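Flagellar brake protein YcgR (Klebsiella pneumoniae, PDB 5KEC) binds the second messenger c-di-GMP and probably activates transcription of type 3 fimbriae genes, consistent with a part in biofilm formation. Local coordinates at residues S143-P154 against E200-F211; F158-A168 against T179-V187. All blocks are in the same frame, centred on the assembly; numbering follows the deposited sequence.

Interaction 1. Residues S143-P154 against E200-F211; sequences SDGGCALMTKTP and ESYYQISCQFKF
Leu149 and Ile205 exchange a reciprocal pair of backbone hydrogen bonds, the shorter running 2.7 Å from Ile205 N to Leu149 O. They sit mid-ladder between two antiparallel strands of the PilZ domain's curled sheet, with Cys147–Cys207 and Thr151–Tyr203 as the flanking hydrogen-bonded pairs. Gly145 O closes one end: it accepts Phe209 N at 2.8 Å, and a water that donates to it also donates to Phe209 O. At the other end Lys152, its chain bent at chi3 and chi4, lies alongside Tyr202 and brings NZ over one ring face, 4.0 Å from the centroid, a cation-pi contact. The same ammonium forms a salt bridge, weak as a hydrogen bond, with Glu200 OE1 at 3.0 Å. The side carrying Ala148, Met150, Gln204 and Ser206 includes two residues, Gln204 and Ser206, that contact c-di-GMP in the ligand-bound protein but hold none in this apo chain, whereas Leu149 and Ile205 on the reverse pack on Phe137. Cys147 SG meets the Phe209 ring obliquely, 3.6 Å from CE2, while Gly146 CA sits over a face of that ring. Pro154 crosses Tyr203 at about a right angle, its CG 3.5 Å from the ring centroid.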
loop_
_atom_site.group_PDB
_atom_site.type_symbol
_atom_site.label_atom_id
_atom_site.label_comp_id
_atom_site.label_asym_id
_atom_site.label_seq_id
_atom_site.Cartn_x
_atom_site.Cartn_y
_atom_site.Cartn_z
ATOM N N SER B 143 -2.704 -6.867 -6.069
ATOM C CA SER B 143 -3.585 -5.756 -5.749
ATOM C C SER B 143 -3.233 -4.662 -6.741
ATOM O O SER B 143 -2.532 -4.924 -7.718
ATOM C CB SER B 143 -3.371 -5.280 -4.312
ATOM O OG SER B 143 -2.070 -4.752 -4.135
ATOM N N ASP B 144 -3.712 -3.446 -6.514
ATOM C CA ASP B 144 -3.380 -2.352 -7.420
ATOM C C ASP B 144 -2.076 -1.690 -7.000
ATOM O O ASP B 144 -1.563 -0.812 -7.692
ATOM C CB ASP B 144 -4.521 -1.333 -7.504
ATOM C CG ASP B 144 -4.937 -0.816 -6.152
ATOM O OD1 ASP B 144 -6.124 -0.453 -6.000
ATOM O OD2 ASP B 144 -4.082 -0.770 -5.242
ATOM N N GLY B 145 -1.532 -2.132 -5.871
ATOM C CA GLY B 145 -0.305 -1.557 -5.356
ATOM C C GLY B 145 0.864 -2.523 -5.366
ATOM O O GLY B 145 2.020 -2.115 -5.242
ATOM N N GLY B 146 0.571 -3.810 -5.506
ATOM C CA GLY B 146 1.632 -4.798 -5.531
ATOM C C GLY B 146 1.180 -6.211 -5.836
ATOM O O GLY B 146 0.057 -6.446 -6.288
ATOM N N CYS B 147 2.073 -7.159 -5.587
ATOM C CA CYS B 147 1.807 -8.552 -5.891
ATOM C C CYS B 147 2.767 -9.432 -5.122
ATOM O O CYS B 147 3.819 -8.975 -4.669
ATOM C CB CYS B 147 1.976 -8.807 -7.388
ATOM S SG CYS B 147 3.666 -8.530 -7.965
ATOM N N ALA B 148 2.391 -10.696 -4.966
ATOM C CA ALA B 148 3.276 -11.697 -4.396
ATOM C C ALA B 148 3.793 -12.577 -5.518
ATOM O O ALA B 148 3.014 -13.096 -6.322
ATOM C CB ALA B 148 2.541 -12.544 -3.355
ATOM N N LEU B 149 5.110 -12.730 -5.575
ATOM C CA LEU B 149 5.748 -13.557 -6.588
ATOM C C LEU B 149 6.266 -14.793 -5.899
ATOM O O LEU B 149 6.683 -14.731 -4.741
ATOM C CB LEU B 149 6.900 -12.798 -7.244
ATOM C CG LEU B 149 6.542 -11.401 -7.749
ATOM C CD1 LEU B 149 7.789 -10.622 -8.149
ATOM C CD2 LEU B 149 5.554 -11.483 -8.912
ATOM N N MET B 150 6.237 -15.920 -6.598
ATOM C CA MET B 150 6.657 -17.170 -5.999
ATOM C C MET B 150 7.616 -17.940 -6.893
ATOM O O MET B 150 7.469 -17.967 -8.116
ATOM C CB MET B 150 5.432 -18.024 -5.664
ATOM C CG MET B 150 5.748 -19.370 -5.048
ATOM S SD MET B 150 4.298 -20.075 -4.224
ATOM C CE MET B 150 4.081 -18.891 -2.894
ATOM N N THR B 151 8.611 -18.558 -6.269
ATOM C CA THR B 151 9.553 -19.404 -6.980
ATOM C C THR B 151 10.194 -20.379 -6.006
ATOM O O THR B 151 10.268 -20.113 -4.806
ATOM C CB THR B 151 10.656 -18.572 -7.665
ATOM O OG1 THR B 151 11.553 -19.452 -8.343
ATOM C CG2 THR B 151 11.439 -17.768 -6.637
ATOM N N LYS B 152 10.666 -21.507 -6.516
ATOM C CA LYS B 152 11.367 -22.467 -5.673
ATOM C C LYS B 152 12.871 -22.226 -5.713
ATOM O O LYS B 152 13.620 -22.770 -4.896
ATOM C CB LYS B 152 11.018 -23.901 -6.086
ATOM C CG LYS B 152 9.523 -24.193 -6.003
ATOM C CD LYS B 152 9.158 -25.544 -6.608
ATOM C CE LYS B 152 9.684 -26.687 -5.767
ATOM N NZ LYS B 152 9.226 -26.580 -4.357
ATOM N N THR B 153 13.307 -21.391 -6.652
ATOM C CA THR B 153 14.732 -21.124 -6.836
ATOM C C THR B 153 15.037 -19.630 -6.916
ATOM O O THR B 153 15.456 -19.130 -7.958
ATOM C CB THR B 153 15.269 -21.803 -8.108
ATOM O OG1 THR B 153 14.446 -21.445 -9.226
ATOM C CG2 THR B 153 15.264 -23.315 -7.952
ATOM N N PRO B 154 14.828 -18.910 -5.809
ATOM C CA PRO B 154 15.110 -17.472 -5.812
ATOM C C PRO B 154 16.610 -17.178 -5.824
ATOM O O PRO B 154 17.406 -17.974 -5.314
ATOM C CB PRO B 154 14.504 -16.999 -4.490
ATOM C CG PRO B 154 14.581 -18.205 -3.595
ATOM C CD PRO B 154 14.324 -19.382 -4.506
ATOM N N GLU B 200 7.881 -29.625 0.318
ATOM C CA GLU B 200 8.164 -28.624 -0.710
ATOM C C GLU B 200 8.213 -27.224 -0.114
ATOM O O GLU B 200 7.305 -26.816 0.607
ATOM C CB GLU B 200 7.096 -28.664 -1.808
ATOM C CG GLU B 200 7.185 -29.861 -2.740
ATOM C CD GLU B 200 8.271 -29.707 -3.785
ATOM O OE1 GLU B 200 7.959 -29.238 -4.900
ATOM O OE2 GLU B 200 9.437 -30.054 -3.495
ATOM N N SER B 201 9.274 -26.487 -0.422
ATOM C CA SER B 201 9.388 -25.107 0.033
ATOM C C SER B 201 9.268 -24.114 -1.125
ATOM O O SER B 201 9.923 -24.256 -2.158
ATOM C CB SER B 201 10.699 -24.886 0.791
ATOM O OG SER B 201 10.760 -25.704 1.945
ATOM N N TYR B 202 8.422 -23.111 -0.935
ATOM C CA TYR B 202 8.198 -22.084 -1.938
ATOM C C TYR B 202 8.571 -20.740 -1.351
ATOM O O TYR B 202 8.233 -20.442 -0.206
ATOM C CB TYR B 202 6.734 -22.076 -2.374
ATOM C CG TYR B 202 6.258 -23.421 -2.857
ATOM C CD1 TYR B 202 6.306 -23.753 -4.203
ATOM C CD2 TYR B 202 5.777 -24.372 -1.963
ATOM C CE1 TYR B 202 5.881 -24.988 -4.651
ATOM C CE2 TYR B 202 5.346 -25.608 -2.398
ATOM C CZ TYR B 202 5.399 -25.912 -3.744
ATOM O OH TYR B 202 4.972 -27.143 -4.184
ATOM N N TYR B 203 9.273 -19.928 -2.132
ATOM C CA TYR B 203 9.623 -18.593 -1.681
ATOM C C TYR B 203 8.610 -17.581 -2.199
ATOM O O TYR B 203 8.336 -17.518 -3.401
ATOM C CB TYR B 203 11.037 -18.224 -2.133
ATOM C CG TYR B 203 12.105 -19.080 -1.504
ATOM C CD1 TYR B 203 12.798 -18.642 -0.388
ATOM C CD2 TYR B 203 12.407 -20.335 -2.014
ATOM C CE1 TYR B 203 13.772 -19.426 0.201
ATOM C CE2 TYR B 203 13.384 -21.125 -1.433
ATOM C CZ TYR B 203 14.059 -20.664 -0.325
ATOM O OH TYR B 203 15.030 -21.444 0.262
ATOM N N GLN B 204 8.043 -16.806 -1.282
ATOM C CA GLN B 204 7.092 -15.770 -1.641
ATOM C C GLN B 204 7.729 -14.403 -1.450
ATOM O O GLN B 204 8.109 -14.033 -0.341
ATOM C CB GLN B 204 5.816 -15.884 -0.806
ATOM C CG GLN B 204 4.821 -14.758 -1.057
ATOM C CD GLN B 204 3.519 -14.946 -0.310
ATOM O OE1 GLN B 204 2.681 -15.750 -0.705
ATOM N NE2 GLN B 204 3.344 -14.202 0.781
ATOM N N ILE B 205 7.867 -13.667 -2.550
ATOM C CA ILE B 205 8.425 -12.328 -2.504
ATOM C C ILE B 205 7.317 -11.317 -2.723
ATOM O O ILE B 205 6.684 -11.295 -3.779
ATOM C CB ILE B 205 9.537 -12.135 -3.551
ATOM C CG1 ILE B 205 10.662 -13.147 -3.320
ATOM C CG2 ILE B 205 10.080 -10.721 -3.490
ATOM C CD1 ILE B 205 10.603 -14.349 -4.227
ATOM N N SER B 206 7.064 -10.501 -1.703
ATOM C CA SER B 206 6.019 -9.495 -1.777
ATOM C C SER B 206 6.627 -8.225 -2.316
ATOM O O SER B 206 7.662 -7.767 -1.831
ATOM C CB SER B 206 5.390 -9.250 -0.403
ATOM O OG SER B 206 4.680 -10.399 0.023
ATOM N N CYS B 207 5.988 -7.661 -3.331
ATOM C CA CYS B 207 6.553 -6.514 -4.023
ATOM C C CYS B 207 5.582 -5.354 -4.100
ATOM O O CYS B 207 4.366 -5.531 -4.038
ATOM C CB CYS B 207 6.996 -6.921 -5.428
ATOM S SG CYS B 207 8.373 -8.103 -5.428
ATOM N N GLN B 208 6.138 -4.159 -4.224
ATOM C CA GLN B 208 5.341 -2.970 -4.429
ATOM C C GLN B 208 5.563 -2.533 -5.870
ATOM O O GLN B 208 6.699 -2.484 -6.337
ATOM C CB GLN B 208 5.783 -1.878 -3.458
ATOM C CG GLN B 208 4.864 -0.677 -3.397
ATOM C CD GLN B 208 5.400 0.403 -2.481
ATOM O OE1 GLN B 208 6.031 1.359 -2.934
ATOM N NE2 GLN B 208 5.157 0.253 -1.181
ATOM N N PHE B 209 4.474 -2.249 -6.578
ATOM C CA PHE B 209 4.557 -1.754 -7.948
ATOM C C PHE B 209 5.116 -0.337 -7.985
ATOM O O PHE B 209 4.671 0.531 -7.234
ATOM C CB PHE B 209 3.170 -1.744 -8.597
ATOM C CG PHE B 209 2.619 -3.105 -8.891
ATOM C CD1 PHE B 209 1.263 -3.358 -8.753
ATOM C CD2 PHE B 209 3.446 -4.126 -9.325
ATOM C CE1 PHE B 209 0.746 -4.608 -9.033
ATOM C CE2 PHE B 209 2.936 -5.379 -9.605
ATOM C CZ PHE B 209 1.586 -5.620 -9.460
ATOM N N LYS B 210 6.093 -0.104 -8.859
ATOM C CA LYS B 210 6.473 1.257 -9.227
ATOM C C LYS B 210 6.074 1.481 -10.682
ATOM O O LYS B 210 6.870 1.248 -11.595
ATOM C CB LYS B 210 7.978 1.495 -9.048
ATOM C CG LYS B 210 8.449 1.570 -7.606
ATOM C CD LYS B 210 7.784 2.713 -6.846
ATOM C CE LYS B 210 8.155 2.685 -5.364
ATOM N NZ LYS B 210 7.523 3.791 -4.587
ATOM N N PHE B 211 4.836 1.918 -10.897
ATOM C CA PHE B 211 4.307 2.062 -12.251
ATOM C C PHE B 211 5.035 3.121 -13.075
ATOM O O PHE B 211 5.512 4.123 -12.542
ATOM C CB PHE B 211 2.812 2.374 -12.220
ATOM C CG PHE B 211 1.961 1.224 -11.767
ATOM C CD1 PHE B 211 1.627 0.205 -12.645
ATOM C CD2 PHE B 211 1.488 1.165 -10.463
ATOM C CE1 PHE B 211 0.839 -0.855 -12.233
ATOM C CE2 PHE B 211 0.702 0.111 -10.041
ATOM C CZ PHE B 211 0.376 -0.904 -10.926
HETATM O O HOH W 1 2.617 0.657 -5.592
HETATM O O HOH W 2 12.568 -24.484 -2.847
#

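Interaction 2. Residues F158-A168 against T179-V187; sequences FLSHNALLKNA and TIDLVVKNV
Asp181 OD1 accepts the backbone N of Asn167 at 2.9 Å in a nearly straight bond of 164°. The carboxylate oxygen is met almost along its C-O axis, and Arg212 forms a long, weak ion pair with it while also bonding Asn167 OD1. The aspartate thus takes up a backbone N-H at the beta bulge of this antiparallel hairpin, where the register slips by one residue between the pairs Leu165–Leu182 and Ala168–Ile180. Reciprocal backbone bonds join Leu165 to Leu182, with Leu165 N 2.7 Å from Leu182 O. The first strand is preceded by a type II turn, Ser160 to Ala163, tied to the second strand by Asn162 N bonding to Val184 O. Side chains also bond across at the turn. With CG anti to the backbone N (chi1 177°), His161 directs ND1 to Lys185 O, 3.0 Å away and close to the imidazole plane. Lys185, bent at chi2, returns its NZ to Asn162 OD1 at 2.8 Å, in the plane of the amide carbonyl. Apolar packing fills in between: Leu164 CD1 presses on Val183 CG2 at a tight 3.4 Å, and Val184 CG2 lies 4.2 Å from Leu165 CG. Polar side chains therefore secure the hairpin where its regular ladder is interrupted or ends, with ND1 protonated to serve as donor and the lysine charge directed to a neutral amide oxygen.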
loop_
_atom_site.group_PDB
_atom_site.type_symbol
_atom_site.label_atom_id
_atom_site.label_comp_id
_atom_site.label_asym_id
_atom_site.label_seq_id
_atom_site.Cartn_x
_atom_site.Cartn_y
_atom_site.Cartn_z
ATOM N N PHE B 158 19.477 -10.701 -4.669
ATOM C CA PHE B 158 18.831 -9.623 -5.418
ATOM C C PHE B 158 17.447 -9.307 -4.877
ATOM O O PHE B 158 16.719 -8.488 -5.443
ATOM C CB PHE B 158 18.743 -9.978 -6.896
ATOM C CG PHE B 158 20.075 -10.050 -7.569
ATOM C CD1 PHE B 158 20.606 -11.266 -7.958
ATOM C CD2 PHE B 158 20.810 -8.899 -7.788
ATOM C CE1 PHE B 158 21.845 -11.328 -8.572
ATOM C CE2 PHE B 158 22.045 -8.960 -8.397
ATOM C CZ PHE B 158 22.562 -10.175 -8.789
ATOM N N LEU B 159 17.099 -9.962 -3.774
ATOM C CA LEU B 159 15.760 -9.871 -3.220
ATOM C C LEU B 159 15.770 -9.380 -1.778
ATOM O O LEU B 159 14.897 -9.736 -0.988
ATOM C CB LEU B 159 15.077 -11.236 -3.299
ATOM C CG LEU B 159 15.038 -11.856 -4.695
ATOM C CD1 LEU B 159 14.437 -13.251 -4.658
ATOM C CD2 LEU B 159 14.259 -10.959 -5.646
ATOM N N SER B 160 16.756 -8.563 -1.431
ATOM C CA SER B 160 16.815 -8.005 -0.085
ATOM C C SER B 160 15.763 -6.914 0.072
ATOM O O SER B 160 15.251 -6.392 -0.915
ATOM C CB SER B 160 18.209 -7.452 0.211
ATOM O OG SER B 160 18.454 -6.252 -0.503
ATOM N N HIS B 161 15.446 -6.563 1.312
ATOM C CA HIS B 161 14.423 -5.559 1.564
ATOM C C HIS B 161 14.705 -4.257 0.810
ATOM O O HIS B 161 15.829 -3.756 0.801
ATOM C CB HIS B 161 14.281 -5.299 3.063
ATOM C CG HIS B 161 13.292 -4.226 3.394
ATOM N ND1 HIS B 161 11.933 -4.454 3.432
ATOM C CD2 HIS B 161 13.461 -2.917 3.686
ATOM C CE1 HIS B 161 11.310 -3.332 3.742
ATOM N NE2 HIS B 161 12.214 -2.382 3.900
ATOM N N ASN B 162 13.665 -3.725 0.171
ATOM C CA ASN B 162 13.768 -2.519 -0.647
ATOM C C ASN B 162 14.641 -2.679 -1.885
ATOM O O ASN B 162 14.892 -1.708 -2.600
ATOM C CB ASN B 162 14.231 -1.318 0.179
ATOM C CG ASN B 162 13.082 -0.603 0.853
ATOM O OD1 ASN B 162 11.947 -0.698 0.339
ATOM N ND2 ASN B 162 13.309 0.051 1.892
ATOM N N ALA B 163 15.109 -3.894 -2.144
ATOM C CA ALA B 163 15.827 -4.138 -3.383
ATOM C C ALA B 163 14.887 -3.811 -4.536
ATOM O O ALA B 163 13.663 -3.927 -4.414
ATOM C CB ALA B 163 16.304 -5.578 -3.469
ATOM N N LEU B 164 15.464 -3.391 -5.649
ATOM C CA LEU B 164 14.682 -2.997 -6.799
ATOM C C LEU B 164 14.850 -4.006 -7.924
ATOM O O LEU B 164 15.969 -4.379 -8.278
ATOM C CB LEU B 164 15.131 -1.616 -7.270
ATOM C CG LEU B 164 14.167 -0.835 -8.158
ATOM C CD1 LEU B 164 12.937 -0.435 -7.362
ATOM C CD2 LEU B 164 14.857 0.389 -8.727
ATOM N N LEU B 165 13.730 -4.447 -8.480
ATOM C CA LEU B 165 13.741 -5.246 -9.697
ATOM C C LEU B 165 13.312 -4.342 -10.840
ATOM O O LEU B 165 12.120 -4.086 -11.031
ATOM C CB LEU B 165 12.780 -6.429 -9.580
ATOM C CG LEU B 165 13.046 -7.444 -8.471
ATOM C CD1 LEU B 165 11.955 -8.516 -8.444
ATOM C CD2 LEU B 165 14.422 -8.064 -8.635
ATOM N N LYS B 166 14.283 -3.840 -11.592
ATOM C CA LYS B 166 13.979 -2.904 -12.663
ATOM C C LYS B 166 13.656 -3.619 -13.964
ATOM O O LYS B 166 14.241 -4.651 -14.279
ATOM C CB LYS B 166 15.140 -1.929 -12.867
ATOM C CG LYS B 166 16.487 -2.594 -13.100
ATOM C CD LYS B 166 17.606 -1.557 -13.088
ATOM C CE LYS B 166 17.539 -0.702 -11.826
ATOM N NZ LYS B 166 18.652 0.286 -11.731
ATOM N N ASN B 167 12.729 -3.054 -14.730
ATOM C CA ASN B 167 12.403 -3.607 -16.034
ATOM C C ASN B 167 11.853 -5.017 -15.912
ATOM O O ASN B 167 12.091 -5.853 -16.780
ATOM C CB ASN B 167 13.639 -3.637 -16.944
ATOM C CG ASN B 167 14.336 -2.290 -17.038
ATOM O OD1 ASN B 167 13.708 -1.269 -17.310
ATOM N ND2 ASN B 167 15.645 -2.285 -16.810
ATOM N N ALA B 168 11.135 -5.291 -14.829
ATOM C CA ALA B 168 10.462 -6.575 -14.670
ATOM C C ALA B 168 9.222 -6.563 -15.547
ATOM O O ALA B 168 8.595 -5.522 -15.717
ATOM C CB ALA B 168 10.072 -6.793 -13.221
ATOM N N THR B 179 5.585 -3.866 -18.516
ATOM C CA THR B 179 6.931 -3.695 -17.988
ATOM C C THR B 179 6.884 -2.703 -16.839
ATOM O O THR B 179 6.324 -1.619 -16.969
ATOM C CB THR B 179 7.909 -3.202 -19.078
ATOM O OG1 THR B 179 7.990 -4.185 -20.114
ATOM C CG2 THR B 179 9.304 -2.985 -18.502
ATOM N N ILE B 180 7.460 -3.077 -15.707
ATOM C CA ILE B 180 7.329 -2.261 -14.513
ATOM C C ILE B 180 8.539 -2.447 -13.618
ATOM O O ILE B 180 9.316 -3.382 -13.803
ATOM C CB ILE B 180 6.061 -2.658 -13.733
ATOM C CG1 ILE B 180 5.681 -1.573 -12.722
ATOM C CG2 ILE B 180 6.246 -4.035 -13.065
ATOM C CD1 ILE B 180 4.371 -1.837 -12.028
ATOM N N ASP B 181 8.701 -1.551 -12.650
ATOM C CA ASP B 181 9.742 -1.707 -11.642
ATOM C C ASP B 181 9.126 -2.195 -10.335
ATOM O O ASP B 181 8.073 -1.709 -9.910
ATOM C CB ASP B 181 10.485 -0.393 -11.432
ATOM C CG ASP B 181 11.111 0.117 -12.707
ATOM O OD1 ASP B 181 11.728 -0.698 -13.426
ATOM O OD2 ASP B 181 10.964 1.320 -13.007
ATOM N N LEU B 182 9.768 -3.174 -9.715
ATOM C CA LEU B 182 9.255 -3.726 -8.471
ATOM C C LEU B 182 10.196 -3.420 -7.316
ATOM O O LEU B 182 11.414 -3.497 -7.456
ATOM C CB LEU B 182 9.057 -5.236 -8.588
ATOM C CG LEU B 182 8.172 -5.734 -9.730
ATOM C CD1 LEU B 182 8.279 -7.249 -9.849
ATOM C CD2 LEU B 182 6.731 -5.296 -9.531
ATOM N N VAL B 183 9.619 -3.081 -6.172
ATOM C CA VAL B 183 10.392 -2.898 -4.953
ATOM C C VAL B 183 10.103 -4.068 -4.027
ATOM O O VAL B 183 8.971 -4.257 -3.587
ATOM C CB VAL B 183 10.026 -1.585 -4.244
ATOM C CG1 VAL B 183 10.742 -1.482 -2.902
ATOM C CG2 VAL B 183 10.357 -0.386 -5.136
ATOM N N VAL B 184 11.125 -4.868 -3.755
ATOM C CA VAL B 184 10.987 -6.020 -2.882
ATOM C C VAL B 184 10.705 -5.551 -1.458
ATOM O O VAL B 184 11.433 -4.725 -0.919
ATOM C CB VAL B 184 12.262 -6.885 -2.915
ATOM C CG1 VAL B 184 12.153 -8.049 -1.926
ATOM C CG2 VAL B 184 12.510 -7.392 -4.327
ATOM N N LYS B 185 9.636 -6.068 -0.861
ATOM C CA LYS B 185 9.235 -5.649 0.482
ATOM C C LYS B 185 9.437 -6.735 1.526
ATOM O O LYS B 185 9.837 -6.452 2.655
ATOM C CB LYS B 185 7.771 -5.199 0.503
ATOM C CG LYS B 185 7.541 -3.820 -0.083
ATOM C CD LYS B 185 8.390 -2.804 0.647
ATOM C CE LYS B 185 8.307 -1.432 0.011
ATOM N NZ LYS B 185 9.213 -0.474 0.710
ATOM N N ASN B 186 9.153 -7.978 1.152
ATOM C CA ASN B 186 9.176 -9.073 2.110
ATOM C C ASN B 186 9.381 -10.425 1.441
ATOM O O ASN B 186 8.762 -10.722 0.425
ATOM C CB ASN B 186 7.876 -9.083 2.916
ATOM C CG ASN B 186 8.095 -9.428 4.371
ATOM O OD1 ASN B 186 8.468 -8.570 5.175
ATOM N ND2 ASN B 186 7.854 -10.685 4.725
ATOM N N VAL B 187 10.257 -11.242 2.011
ATOM C CA VAL B 187 10.450 -12.590 1.507
ATOM C C VAL B 187 10.208 -13.602 2.625
ATOM O O VAL B 187 10.813 -13.509 3.697
ATOM C CB VAL B 187 11.870 -12.787 0.929
ATOM C CG1 VAL B 187 12.018 -14.189 0.349
ATOM C CG2 VAL B 187 12.174 -11.729 -0.135
#

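How the interactions relate
The two interactions illustrate how one curled sheet varies its chemistry along neighbouring strand pairs. Strand 199-210 of interaction 1 lies beside strand 177-193 of interaction 2, and the backbone bonds Ser206 N to Asn186 O and Lys210 N to Asp181 O probably stitch them together. Along the chain, interaction 2 is nested inside the loop that interaction 1 closes. Both are partly buried, but interaction 2 has more exposed residues, chiefly at its turn and bulge. Interaction 1 keeps a regular register and places its charged and aromatic group at an outer end, whereas interaction 2 uses side-chain bonds. Their apolar sides meet where Phe211 packs on Ile180, and both contribute c-di-GMP-binding residues, Asn186 coming from interaction 2, although this chain holds no ligand.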